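Local coordinates for protein phosphoacetylglucosamine mutase (Aspergillus lentulus, PDB 5O9X) that probably interconverts the 6-phosphate and 1-phosphate of N-acetylglucosamine, with glucose 1,6-bisphosphate seen bound in its active-site cleft, at residues Tyr261-Gln266 against Phe301-Gly306; Ala287-Tyr292 against Glu380-Gly385; Thr337-Gly342 against Thr359-Lys364. The protein carries 1 engineered substitution. All coordinates share one frame; numbering follows the deposited sequence.

Contacts 1 and 2, their centres about 10 Å apart, share one sheet through its neighbouring strands 290-295 and 301-304, and contact 2 joins that sheet to the loop 380-385 of the next. They touch directly: L304 N lies 2.7 Å from Y292 O, and G306 is joined to A381 through its backbone. Contact 3 belongs to the next sheet, with strands 332-337 and 356-359, its centre about 12 Å from that of contact 2 and about 16 Å from that of contact 1. Along the chain contacts 1 and 2 interlock, whereas contact 3 falls wholly between the two segments of contact 2. Contacts 2 and 3 both touch the bisphosphate, so consecutive α/β domains of the phosphohexomutase fold jointly build the sugar pocket.

Contact 1 (Tyr261-Gln266 against Phe301-Gly306); sequences YVKTKQ and FRLLDG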
loop_
_atom_site.group_PDB
_atom_site.type_symbol
_atom_site.label_atom_id
_atom_site.label_comp_id
_atom_site.label_asym_id
_atom_site.label_seq_id
_atom_site.Cartn_x
_atom_site.Cartn_y
_atom_site.Cartn_z
ATOM N N TYR A 261 -8.734 3.545 10.598
ATOM C CA TYR A 261 -9.625 4.153 11.557
ATOM C C TYR A 261 -9.529 5.712 11.437
ATOM O O TYR A 261 -10.563 6.400 11.332
ATOM C CB TYR A 261 -9.285 3.675 13.019
ATOM C CG TYR A 261 -10.174 4.396 14.070
ATOM C CD1 TYR A 261 -11.359 3.778 14.566
ATOM C CD2 TYR A 261 -9.829 5.649 14.549
ATOM C CE1 TYR A 261 -12.181 4.395 15.527
ATOM C CE2 TYR A 261 -10.669 6.307 15.447
ATOM C CZ TYR A 261 -11.819 5.642 15.946
ATOM O OH TYR A 261 -12.601 6.311 16.849
ATOM N N VAL A 262 -8.314 6.270 11.459
ATOM C CA VAL A 262 -8.159 7.718 11.467
ATOM C C VAL A 262 -8.749 8.330 10.181
ATOM O O VAL A 262 -9.461 9.342 10.213
ATOM C CB VAL A 262 -6.676 8.057 11.675
ATOM C CG1 VAL A 262 -6.419 9.569 11.537
ATOM C CG2 VAL A 262 -6.267 7.685 13.139
ATOM N N LYS A 263 -8.388 7.745 9.042
ATOM C CA LYS A 263 -8.870 8.271 7.756
ATOM C C LYS A 263 -10.405 8.151 7.575
ATOM O O LYS A 263 -11.026 9.111 7.079
ATOM C CB LYS A 263 -8.122 7.518 6.657
ATOM C CG LYS A 263 -8.634 7.850 5.207
ATOM C CD LYS A 263 -8.349 9.305 4.764
ATOM C CE LYS A 263 -8.985 9.606 3.414
ATOM N NZ LYS A 263 -8.925 11.091 3.136
ATOM N N THR A 264 -11.014 6.999 7.937
ATOM C CA THR A 264 -12.459 6.806 7.676
ATOM C C THR A 264 -13.273 7.585 8.700
ATOM O O THR A 264 -14.306 8.123 8.355
ATOM C CB THR A 264 -12.879 5.290 7.748
ATOM O OG1 THR A 264 -12.427 4.712 8.984
ATOM C CG2 THR A 264 -12.189 4.542 6.587
ATOM N N LYS A 265 -12.817 7.646 9.953
ATOM C CA LYS A 265 -13.563 8.396 10.975
ATOM C C LYS A 265 -13.172 9.865 11.082
ATOM O O LYS A 265 -13.885 10.654 11.764
ATOM C CB LYS A 265 -13.351 7.748 12.370
ATOM C CG LYS A 265 -13.712 6.255 12.498
ATOM C CD LYS A 265 -15.212 6.110 12.505
ATOM C CE LYS A 265 -15.701 4.657 12.711
ATOM N NZ LYS A 265 -16.462 4.733 13.998
ATOM N N GLN A 266 -12.036 10.258 10.478
ATOM C CA GLN A 266 -11.534 11.654 10.568
ATOM C C GLN A 266 -11.436 12.160 12.015
ATOM O O GLN A 266 -12.002 13.220 12.367
ATOM C CB GLN A 266 -12.354 12.647 9.703
ATOM C CG GLN A 266 -12.286 12.256 8.205
ATOM C CD GLN A 266 -12.898 13.284 7.225
ATOM O OE1 GLN A 266 -13.205 14.393 7.588
ATOM N NE2 GLN A 266 -13.032 12.906 5.959
ATOM N N PHE A 301 -8.856 18.596 15.692
ATOM C CA PHE A 301 -8.156 17.543 14.956
ATOM C C PHE A 301 -8.024 17.956 13.502
ATOM O O PHE A 301 -9.046 18.363 12.875
ATOM C CB PHE A 301 -8.972 16.185 15.047
ATOM C CG PHE A 301 -8.478 15.119 14.112
ATOM C CD1 PHE A 301 -7.413 14.262 14.490
ATOM C CD2 PHE A 301 -9.007 15.019 12.814
ATOM C CE1 PHE A 301 -6.939 13.258 13.606
ATOM C CE2 PHE A 301 -8.548 14.022 11.955
ATOM C CZ PHE A 301 -7.506 13.169 12.334
ATOM N N ARG A 302 -6.831 17.805 12.935
ATOM C CA ARG A 302 -6.584 18.100 11.506
ATOM C C ARG A 302 -5.844 16.920 10.896
ATOM O O ARG A 302 -4.870 16.443 11.442
ATOM C CB ARG A 302 -5.693 19.339 11.307
ATOM C CG ARG A 302 -6.207 20.576 12.076
ATOM C CD ARG A 302 -7.590 21.012 11.524
ATOM N NE ARG A 302 -8.055 22.230 12.183
ATOM C CZ ARG A 302 -9.181 22.876 11.853
ATOM N NH1 ARG A 302 -10.004 22.397 10.901
ATOM N NH2 ARG A 302 -9.495 23.993 12.530
ATOM N N LEU A 303 -6.314 16.501 9.756
ATOM C CA LEU A 303 -5.823 15.287 9.131
ATOM C C LEU A 303 -4.863 15.640 8.017
ATOM O O LEU A 303 -5.156 16.524 7.222
ATOM C CB LEU A 303 -7.019 14.472 8.521
ATOM C CG LEU A 303 -6.645 13.215 7.692
ATOM C CD1 LEU A 303 -5.898 12.168 8.548
ATOM C CD2 LEU A 303 -7.951 12.713 6.993
ATOM N N LEU A 304 -3.722 14.924 7.949
ATOM C CA LEU A 304 -2.768 15.090 6.868
ATOM C C LEU A 304 -2.630 13.778 6.189
ATOM O O LEU A 304 -1.729 13.015 6.541
ATOM C CB LEU A 304 -1.388 15.644 7.285
ATOM C CG LEU A 304 -1.477 17.060 7.955
ATOM C CD1 LEU A 304 -0.335 17.273 9.004
ATOM C CD2 LEU A 304 -1.460 18.123 6.888
ATOM N N ASP A 305 -3.447 13.563 5.153
ATOM C CA ASP A 305 -3.598 12.167 4.635
ATOM C C ASP A 305 -2.638 11.850 3.480
ATOM O O ASP A 305 -1.700 12.618 3.247
ATOM C CB ASP A 305 -5.074 11.908 4.228
ATOM C CG ASP A 305 -5.520 12.742 2.963
ATOM O OD1 ASP A 305 -4.695 13.384 2.241
ATOM O OD2 ASP A 305 -6.737 12.712 2.650
ATOM N N GLY A 306 -2.876 10.745 2.736
ATOM C CA GLY A 306 -1.934 10.381 1.638
ATOM C C GLY A 306 -1.652 11.440 0.598
ATOM O O GLY A 306 -0.506 11.577 0.099
#
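V262, on helix 259-265, turns its CG1 branch to strand 301-304 and meets two side chains there. CG1 sits anti to its own backbone N (chi1 174°) and comes up at the edge of the F301 ring, close to its plane, 3.8 Å from CZ. The same methyl touches L303 CD1 at 4.0 Å, so a single branch fills the notch between two strand residues that both direct their CB atoms at the helix. V262 also touches L291 and Y293 of the adjoining strand 290-295.

One residue on, K263 reaches past L303 to the end of the strand. Its chain leaves CG anti to the backbone N, bends at chi2 (67°) and is extended from there; CD passes across L303 at about a right angle, 4.1 Å from CD2. The ammonium ends in a salt bridge, NZ to D305 OD2 at 2.8 Å, made on the anti lone pair of that oxygen, away from OD1. OD1 looks the other way, capping helix 306-324 through weak bonds to the backbone N of D307 and R308. The carboxylate is thus shared between a lysine and a helix start, both of which would be expected to stabilise its negative charge.

Q266 leaves the helix with positive phi, which brings its carbonyl group beside F301: Q266 C is 3.4 Å from CE2, in an oblique approach. Its amide end is bound elsewhere, NE2 donating to S458 OG.

The helix and strand axes approach to 9.8 Å at 112°, with apolar contacts at one end and the ion pair at the other. This is a helix packed across the outermost strand of a mixed α/β sheet, in domain II of the phosphohexomutase fold.

Contact 2 (Ala287-Tyr292 against Glu380-Gly385); sequences ADRILY and EANGHG. Unlike the reference sequence in segment 287-292: L291 (reference Val). With G16 (1,6-di-O-phosphono-alpha-D-glucopyranose), chain B.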
loop_
_atom_site.group_PDB
_atom_site.type_symbol
_atom_site.label_atom_id
_atom_site.label_comp_id
_atom_site.label_asym_id
_atom_site.label_seq_id
_atom_site.Cartn_x
_atom_site.Cartn_y
_atom_site.Cartn_z
ATOM N N ALA A 287 1.699 -2.241 8.339
ATOM C CA ALA A 287 2.579 -1.069 8.147
ATOM C C ALA A 287 2.788 -0.745 6.638
ATOM O O ALA A 287 3.910 -0.480 6.178
ATOM C CB ALA A 287 3.922 -1.247 8.868
ATOM N N ASP A 288 1.679 -0.734 5.899
ATOM C CA ASP A 288 1.809 -0.311 4.551
ATOM C C ASP A 288 0.927 0.885 4.172
ATOM O O ASP A 288 0.718 1.186 2.982
ATOM C CB ASP A 288 1.616 -1.505 3.617
ATOM C CG ASP A 288 2.442 -1.328 2.328
ATOM O OD1 ASP A 288 3.444 -0.547 2.325
ATOM O OD2 ASP A 288 2.014 -1.886 1.352
ATOM N N ARG A 289 0.429 1.557 5.193
ATOM C CA ARG A 289 -0.249 2.867 5.039
ATOM C C ARG A 289 0.283 3.755 6.141
ATOM O O ARG A 289 0.503 3.273 7.271
ATOM C CB ARG A 289 -1.757 2.730 5.296
ATOM C CG ARG A 289 -2.477 1.905 4.245
ATOM C CD ARG A 289 -3.976 1.932 4.602
ATOM N NE ARG A 289 -4.726 0.995 3.737
ATOM C CZ ARG A 289 -6.052 0.970 3.680
ATOM N NH1 ARG A 289 -6.757 1.792 4.448
ATOM N NH2 ARG A 289 -6.686 0.084 2.943
ATOM N N ILE A 290 0.416 5.055 5.840
ATOM C CA ILE A 290 0.660 6.018 6.928
ATOM C C ILE A 290 -0.186 7.280 6.674
ATOM O O ILE A 290 -0.255 7.744 5.543
ATOM C CB ILE A 290 2.122 6.378 7.058
ATOM C CG1 ILE A 290 2.346 7.335 8.271
ATOM C CG2 ILE A 290 2.728 6.825 5.728
ATOM C CD1 ILE A 290 3.781 7.414 8.674
ATOM N N LEU A 291 -0.842 7.789 7.703
ATOM C CA LEU A 291 -1.121 9.239 7.731
ATOM C C LEU A 291 -0.773 9.992 8.900
ATOM O O LEU A 291 -0.493 9.419 9.910
ATOM C CB LEU A 291 -2.491 9.619 7.449
ATOM C CG LEU A 291 -3.735 9.027 7.724
ATOM C CD1 LEU A 291 -3.560 8.361 6.343
ATOM C CD2 LEU A 291 -3.612 8.330 9.063
ATOM N N TYR A 292 -0.787 11.299 8.735
ATOM C CA TYR A 292 -0.346 12.202 9.787
ATOM C C TYR A 292 -1.538 12.983 10.256
ATOM O O TYR A 292 -2.514 13.122 9.505
ATOM C CB TYR A 292 0.680 13.232 9.129
ATOM C CG TYR A 292 2.153 12.809 9.363
ATOM C CD1 TYR A 292 2.732 11.766 8.568
ATOM C CD2 TYR A 292 2.914 13.420 10.377
ATOM C CE1 TYR A 292 4.070 11.343 8.769
ATOM C CE2 TYR A 292 4.290 13.062 10.579
ATOM C CZ TYR A 292 4.841 12.005 9.779
ATOM O OH TYR A 292 6.179 11.645 9.893
ATOM N N GLU A 380 -2.414 6.985 -2.382
ATOM C CA GLU A 380 -3.830 6.976 -2.223
ATOM C C GLU A 380 -4.096 7.775 -0.986
ATOM O O GLU A 380 -3.191 7.849 -0.116
ATOM C CB GLU A 380 -4.329 5.515 -2.065
ATOM C CG GLU A 380 -4.099 4.770 -3.391
ATOM C CD GLU A 380 -4.588 3.336 -3.307
ATOM O OE1 GLU A 380 -3.880 2.486 -2.725
ATOM O OE2 GLU A 380 -5.669 3.069 -3.809
ATOM N N ALA A 381 -5.285 8.394 -0.895
ATOM C CA ALA A 381 -5.651 9.196 0.277
ATOM C C ALA A 381 -5.477 8.414 1.575
ATOM O O ALA A 381 -5.215 9.015 2.621
ATOM C CB ALA A 381 -7.142 9.728 0.098
ATOM N N ASN A 382 -5.707 7.085 1.530
ATOM C CA ASN A 382 -5.660 6.245 2.732
ATOM C C ASN A 382 -4.217 6.094 3.258
ATOM O O ASN A 382 -4.004 5.449 4.298
ATOM C CB ASN A 382 -6.258 4.817 2.434
ATOM C CG ASN A 382 -5.477 4.032 1.375
ATOM O OD1 ASN A 382 -4.287 4.212 1.221
ATOM N ND2 ASN A 382 -6.155 3.132 0.659
ATOM N N GLY A 383 -3.220 6.604 2.498
ATOM C CA GLY A 383 -1.805 6.606 2.995
ATOM C C GLY A 383 -0.887 5.532 2.416
ATOM O O GLY A 383 0.280 5.447 2.778
ATOM N N HIS A 384 -1.370 4.764 1.459
ATOM C CA HIS A 384 -0.446 4.001 0.594
ATOM C C HIS A 384 0.282 4.882 -0.358
ATOM O O HIS A 384 -0.294 5.858 -0.891
ATOM C CB HIS A 384 -1.276 3.071 -0.297
ATOM C CG HIS A 384 -1.426 1.717 0.272
ATOM N ND1 HIS A 384 -0.388 0.779 0.249
ATOM C CD2 HIS A 384 -2.465 1.129 0.910
ATOM C CE1 HIS A 384 -0.832 -0.354 0.796
ATOM N NE2 HIS A 384 -2.082 -0.167 1.205
ATOM N N GLY A 385 1.581 4.649 -0.547
ATOM C CA GLY A 385 2.167 5.222 -1.720
ATOM C C GLY A 385 3.679 5.409 -1.585
ATOM O O GLY A 385 4.296 4.980 -0.607
HETATM C C1 G16 B . -5.659 -2.354 -0.246
HETATM C C2 G16 B . -4.929 -1.873 -1.496
HETATM C C3 G16 B . -5.112 -0.331 -1.663
HETATM C C4 G16 B . -6.561 0.123 -1.689
HETATM C C5 G16 B . -7.231 -0.380 -0.417
HETATM C C6 G16 B . -8.738 -0.269 -0.411
HETATM O O1 G16 B . -5.073 -1.731 0.901
HETATM O O2 G16 B . -3.512 -2.229 -1.526
HETATM O O3 G16 B . -4.391 0.038 -2.770
HETATM O O4 G16 B . -6.759 1.604 -1.725
HETATM O O5 G16 B . -7.095 -1.814 -0.272
HETATM O O6 G16 B . -9.242 -1.079 -1.566
HETATM P P G16 B . -10.844 -1.245 -1.757
HETATM O O1P G16 B . -11.493 0.159 -1.722
HETATM O O2P G16 B . -11.380 -2.063 -0.559
HETATM O O3P G16 B . -11.092 -2.060 -3.045
HETATM P "P'" G16 B . -4.394 -2.582 2.125
HETATM O O1X G16 B . -3.711 -3.833 1.510
HETATM O O2X G16 B . -5.566 -3.114 3.012
HETATM O O3X G16 B . -3.584 -1.644 2.951
HETATM O O HOH W 1 -5.936 4.462 5.843
#
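The R289 guanidinium and the N382 amide stack with their planes 12° apart, N382 ND2 lying 3.7 Å above the guanidinium centre, while G16 O1 sits at its edge, in plane. The H384 ring has D288 O over one face, G16 O3 over the rim of the other, and G16 O3X at its edge. These groups form part of the sugar-phosphate site of a phosphohexomutase, where the loop after strand 375-379 meets the approach to strand 290-295.

The 1-phosphate is gripped from both segments: H384 NE2 donates to O3X at 2.7 Å, R289 NE to the same oxygen at 3.0 Å, and R289 NH2 to O1 in a straight bond of 167°. E380 takes the sugar hydroxyls O3 and O4 on its two carboxylate oxygens, and N382 ND2 adds a weak bond to O4. N382 OD1 turns back to H384 N in an Asx turn, which helps fix the amide's rotation against the guanidinium face.

G383 CA lies 3.2 Å from I290 O in a CA-H...O contact, the backbones in close touch. G383 O receives I290 N at 3.1 Å, the donor standing 52° above the carbonyl plane.

Contact 3 (Thr337-Gly342 against Thr359-Lys364); sequences TAYANG and TNTGVK. With G16 (1,6-di-O-phosphono-alpha-D-glucopyranose), chain B.
T337 OG1 and T361 OG1 share one water, at 2.7 Å from the first and 2.8 Å from the second, which bridges hydroxyls that are 4.1 Å apart and do not bond directly. T337 OG1 also receives a weak bond from Y339 N, two residues on. Its chi1 of 72° places the hydroxyl between the backbone N and the carbonyl carbon, facing the turn that T337 to A340 makes, a type I beta turn closed by A340 N on T337 O.

A second water links the backbones, accepting from A338 N and donating to T359 O at 2.7 Å. Beside it, T337 CB lies 3.5 Å from that carbonyl oxygen, and the CG2 methyl rests against T359 O and N360 O. Across these two segments the hydrogen-bonded links run through waters.

The Y339 ring is met at its edge, near its plane, by T361 OG1, 3.3 Å from CE2, and the side chains cross at about a right angle. Y339 OH is hydrogen-bonded to R505 NH1 of the C-terminal domain.

With T361 CG2 anti to the backbone N, the methyl comes 3.5 Å from G16 O4. V363 N, in the first turn of helix 363-370, donates to G16 O3 at 3.2 Å, and the preceding G362 gives its N to E380 OE2.

The contact lies at the C-terminal ends of the parallel neighbours 332-337 and 356-359, from which the chain enters helices 342-350 and 363-370; strands 501-506 and 513-518 approach Y339 from the C-terminal domain.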
loop_
_atom_site.group_PDB
_atom_site.type_symbol
_atom_site.label_atom_id
_atom_site.label_comp_id
_atom_site.label_asym_id
_atom_site.label_seq_id
_atom_site.Cartn_x
_atom_site.Cartn_y
_atom_site.Cartn_z
ATOM N N THR A 337 -6.022 8.748 -6.985
ATOM C CA THR A 337 -7.297 8.080 -7.315
ATOM C C THR A 337 -8.458 9.044 -7.026
ATOM O O THR A 337 -8.253 10.152 -6.505
ATOM C CB THR A 337 -7.483 6.719 -6.612
ATOM O OG1 THR A 337 -7.751 6.903 -5.183
ATOM C CG2 THR A 337 -6.139 5.917 -6.700
ATOM N N ALA A 338 -9.677 8.568 -7.262
ATOM C CA ALA A 338 -10.881 9.390 -7.133
ATOM C C ALA A 338 -11.146 9.706 -5.651
ATOM O O ALA A 338 -11.844 10.676 -5.384
ATOM C CB ALA A 338 -12.065 8.651 -7.801
ATOM N N TYR A 339 -10.512 8.983 -4.704
ATOM C CA TYR A 339 -10.707 9.254 -3.280
ATOM C C TYR A 339 -9.899 10.500 -2.874
ATOM O O TYR A 339 -10.053 10.958 -1.713
ATOM C CB TYR A 339 -10.191 8.057 -2.440
ATOM C CG TYR A 339 -11.163 6.886 -2.561
ATOM C CD1 TYR A 339 -12.397 6.943 -1.902
ATOM C CD2 TYR A 339 -10.912 5.844 -3.441
ATOM C CE1 TYR A 339 -13.320 5.933 -2.024
ATOM C CE2 TYR A 339 -11.836 4.794 -3.561
ATOM C CZ TYR A 339 -13.053 4.898 -2.883
ATOM O OH TYR A 339 -14.025 3.924 -3.040
ATOM N N ALA A 340 -8.986 10.996 -3.741
ATOM C CA ALA A 340 -8.236 12.195 -3.382
ATOM C C ALA A 340 -9.153 13.402 -3.197
ATOM O O ALA A 340 -10.086 13.627 -4.000
ATOM C CB ALA A 340 -7.178 12.541 -4.439
ATOM N N ASN A 341 -8.919 14.159 -2.155
ATOM C CA ASN A 341 -9.727 15.371 -1.952
ATOM C C ASN A 341 -9.548 16.333 -3.147
ATOM O O ASN A 341 -8.423 16.540 -3.635
ATOM C CB ASN A 341 -9.241 16.074 -0.687
ATOM C CG ASN A 341 -10.230 17.077 -0.207
ATOM O OD1 ASN A 341 -10.257 18.209 -0.716
ATOM N ND2 ASN A 341 -11.079 16.670 0.720
ATOM N N GLY A 342 -10.663 16.896 -3.638
ATOM C CA GLY A 342 -10.586 17.798 -4.826
ATOM C C GLY A 342 -9.641 18.940 -4.582
ATOM O O GLY A 342 -9.097 19.430 -5.520
ATOM N N THR A 359 -6.190 7.225 -11.469
ATOM C CA THR A 359 -6.264 5.819 -11.846
ATOM C C THR A 359 -7.270 5.081 -10.961
ATOM O O THR A 359 -7.783 5.650 -9.978
ATOM C CB THR A 359 -4.910 5.044 -11.738
ATOM O OG1 THR A 359 -4.582 4.842 -10.354
ATOM C CG2 THR A 359 -3.737 5.814 -12.424
ATOM N N ASN A 360 -7.532 3.828 -11.299
ATOM C CA ASN A 360 -8.329 2.945 -10.402
ATOM C C ASN A 360 -7.666 2.800 -9.022
ATOM O O ASN A 360 -6.447 2.948 -8.906
ATOM C CB ASN A 360 -8.442 1.511 -10.991
ATOM C CG ASN A 360 -9.371 1.434 -12.203
ATOM O OD1 ASN A 360 -9.893 2.441 -12.691
ATOM N ND2 ASN A 360 -9.552 0.224 -12.703
ATOM N N THR A 361 -8.478 2.453 -8.018
ATOM C CA THR A 361 -8.000 2.118 -6.692
ATOM C C THR A 361 -7.117 0.876 -6.743
ATOM O O THR A 361 -7.417 -0.105 -7.479
ATOM C CB THR A 361 -9.190 1.932 -5.748
ATOM O OG1 THR A 361 -9.611 3.237 -5.375
ATOM C CG2 THR A 361 -8.833 1.173 -4.474
ATOM N N GLY A 362 -6.034 0.930 -5.974
ATOM C CA GLY A 362 -5.150 -0.272 -5.831
ATOM C C GLY A 362 -3.755 0.174 -6.334
ATOM O O GLY A 362 -3.594 0.606 -7.486
ATOM N N VAL A 363 -2.727 0.011 -5.492
ATOM C CA VAL A 363 -1.339 0.397 -5.783
ATOM C C VAL A 363 -0.806 -0.057 -7.186
ATOM O O VAL A 363 -0.103 0.660 -7.872
ATOM C CB VAL A 363 -0.375 -0.203 -4.676
ATOM C CG1 VAL A 363 1.081 0.188 -4.957
ATOM C CG2 VAL A 363 -0.751 0.330 -3.309
ATOM N N LYS A 364 -1.185 -1.230 -7.611
ATOM C CA LYS A 364 -0.764 -1.743 -8.897
ATOM C C LYS A 364 -1.078 -0.742 -10.015
ATOM O O LYS A 364 -0.232 -0.418 -10.851
ATOM C CB LYS A 364 -1.394 -3.158 -9.114
ATOM C CG LYS A 364 -2.960 -3.214 -9.170
ATOM C CD LYS A 364 -3.545 -4.567 -8.696
ATOM C CE LYS A 364 -4.981 -4.881 -9.170
ATOM N NZ LYS A 364 -5.575 -6.178 -8.604
HETATM C C1 G16 B . -5.659 -2.354 -0.246
HETATM C C2 G16 B . -4.929 -1.873 -1.496
HETATM C C3 G16 B . -5.112 -0.331 -1.663
HETATM C C4 G16 B . -6.561 0.123 -1.689
HETATM C C5 G16 B . -7.231 -0.380 -0.417
HETATM C C6 G16 B . -8.738 -0.269 -0.411
HETATM O O1 G16 B . -5.073 -1.731 0.901
HETATM O O2 G16 B . -3.512 -2.229 -1.526
HETATM O O3 G16 B . -4.391 0.038 -2.770
HETATM O O4 G16 B . -6.759 1.604 -1.725
HETATM O O5 G16 B . -7.095 -1.814 -0.272
HETATM O O6 G16 B . -9.242 -1.079 -1.566
HETATM P P G16 B . -10.844 -1.245 -1.757
HETATM O O1P G16 B . -11.493 0.159 -1.722
HETATM O O2P G16 B . -11.380 -2.063 -0.559
HETATM O O3P G16 B . -11.092 -2.060 -3.045
HETATM P "P'" G16 B . -4.394 -2.582 2.125
HETATM O O1X G16 B . -3.711 -3.833 1.510
HETATM O O2X G16 B . -5.566 -3.114 3.012
HETATM O O3X G16 B . -3.584 -1.644 2.951
HETATM O O HOH W 2 -7.740 4.636 -3.806
HETATM O O HOH W 3 -10.196 5.936 -8.733
#